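Local atomic coordinates of lytic polysaccharide monooxygenase (PDB entry 4QI8), a protein that probably cleaves cellulose chains oxidatively, using a copper ion, oxygen and electrons from a reduced donor such as cellobiose dehydrogenase. Residues 146-151 with 192-197. Residues are numbered along the deposited sequence; the frame is centred on the assembly and turned at random. Where two conformers were deposited one is given.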
# COMPACT_ATOMS: atom_id res chain seq x y z
N HIS A 146 11.51 -5.02 12.00
CA HIS A 146 12.49 -5.77 12.77
C HIS A 146 13.45 -4.91 13.60
O HIS A 146 13.92 -5.39 14.63
CB HIS A 146 13.28 -6.74 11.87
CG HIS A 146 13.77 -6.12 10.60
ND1 HIS A 146 12.91 -5.68 9.62
CD2 HIS A 146 15.02 -5.88 10.17
CE1 HIS A 146 13.63 -5.18 8.63
NE2 HIS A 146 14.91 -5.29 8.93
N VAL A 147 13.76 -3.69 13.15
CA VAL A 147 14.65 -2.79 13.88
C VAL A 147 13.99 -1.45 14.21
O VAL A 147 14.66 -0.46 14.49
CB VAL A 147 16.00 -2.59 13.14
CG1 VAL A 147 16.78 -3.91 13.09
CG2 VAL A 147 15.81 -2.04 11.72
N ALA A 148 12.66 -1.45 14.25
CA ALA A 148 11.88 -0.22 14.29
C ALA A 148 11.78 0.47 15.66
O ALA A 148 11.05 1.43 15.79
CB ALA A 148 10.50 -0.49 13.75
N GLN A 149 12.54 0.02 16.64
CA GLN A 149 12.48 0.66 17.95
C GLN A 149 13.15 2.03 17.96
O GLN A 149 12.98 2.79 18.92
CB GLN A 149 13.14 -0.22 19.01
CG GLN A 149 14.62 -0.26 18.89
CD GLN A 149 15.22 -1.19 19.88
OE1 GLN A 149 14.61 -1.51 20.89
NE2 GLN A 149 16.42 -1.65 19.59
N SER A 150 13.91 2.34 16.91
CA SER A 150 14.55 3.64 16.76
C SER A 150 13.81 4.48 15.75
O SER A 150 13.30 3.97 14.76
CB SER A 150 16.00 3.46 16.31
OG SER A 150 16.76 2.80 17.30
N SER A 151 13.77 5.79 15.97
CA SER A 151 13.13 6.68 15.02
C SER A 151 13.81 6.59 13.67
O SER A 151 15.05 6.59 13.57
CB SER A 151 13.17 8.12 15.52
OG SER A 151 12.42 8.97 14.66
N ILE A 192 4.89 2.31 14.12
CA ILE A 192 6.08 2.63 13.32
C ILE A 192 7.33 2.66 14.22
O ILE A 192 8.35 2.06 13.87
CB ILE A 192 5.88 3.96 12.56
CG1 ILE A 192 4.77 3.79 11.52
CG2 ILE A 192 7.17 4.42 11.90
CD1 ILE A 192 4.37 5.06 10.80
N LEU A 193 7.23 3.37 15.35
CA LEU A 193 8.25 3.37 16.39
C LEU A 193 7.84 2.30 17.40
O LEU A 193 6.97 2.54 18.24
CB LEU A 193 8.33 4.73 17.07
CG LEU A 193 9.47 4.90 18.07
CD1 LEU A 193 10.78 4.99 17.31
CD2 LEU A 193 9.28 6.12 18.96
N ILE A 194 8.45 1.13 17.30
CA ILE A 194 8.00 -0.01 18.05
C ILE A 194 9.10 -1.05 18.15
O ILE A 194 9.80 -1.31 17.17
CB ILE A 194 6.72 -0.63 17.37
CG1 ILE A 194 6.22 -1.85 18.15
CG2 ILE A 194 6.97 -0.98 15.91
CD1 ILE A 194 4.88 -2.38 17.64
N ASN A 195 9.22 -1.62 19.34
CA ASN A 195 10.06 -2.79 19.55
C ASN A 195 9.17 -4.03 19.49
O ASN A 195 8.41 -4.30 20.43
CB ASN A 195 10.76 -2.70 20.90
CG ASN A 195 11.45 -3.98 21.28
OD1 ASN A 195 11.74 -4.83 20.43
ND2 ASN A 195 11.71 -4.13 22.58
N ILE A 196 9.27 -4.79 18.40
CA ILE A 196 8.43 -5.98 18.23
C ILE A 196 9.07 -7.21 18.82
O ILE A 196 8.49 -8.28 18.80
CB ILE A 196 8.04 -6.25 16.74
CG1 ILE A 196 9.27 -6.57 15.90
CG2 ILE A 196 7.26 -5.08 16.18
CD1 ILE A 196 8.93 -7.14 14.54
N ASN A 197 10.26 -7.07 19.38
CA ASN A 197 11.02 -8.23 19.74
C ASN A 197 10.71 -8.56 21.21
O ASN A 197 9.73 -9.25 21.49
CB ASN A 197 12.48 -7.96 19.38
CG ASN A 197 12.65 -7.70 17.88
OD1 ASN A 197 13.15 -6.64 17.43
ND2 ASN A 197 12.23 -8.65 17.09
O HOH W 1 10.80 3.36 13.44
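Ala148 lies against 192-197, its carbonyl O accepting a hydrogen bond from Ile194 N at 3.0 Å (N-H...O angle 161°). The donor sits well above the carbonyl plane, and the same oxygen takes a CA-H contact from Leu193. Ala148 CB meets Ile192 O at 3.3 Å and touches Ile194 CG2 more loosely, at 4.2 Å. A water within hydrogen-bonding distance of Ser150 O and Ile192 O links the two backbones. Residues 147-150 form a type I beta turn in the loop between strands 134-144 and 155-166 of the AA9 beta-sandwich; before it, His146 stacks on the copper ligand His72 and probably takes part in binding O2. Asn195 lies alongside Gln149, their chains running in one direction: its CB touches Gln149 CB at 3.9 Å, its CG lies 4.0 Å from Gln149 OE1 with the amide planes turned 50° apart, its OD1 accepts from Asn197 N at 2.9 Å in an Asx turn, and its ND2 donates to Tyr198 O. An alanine here would keep the CB contact but is likely to leave Asn197 N and Tyr198 O without amide partners. Leu193, trans about chi1 (-173°) in one of two conformers, brings CD1 within 3.4 Å of Ser151 N.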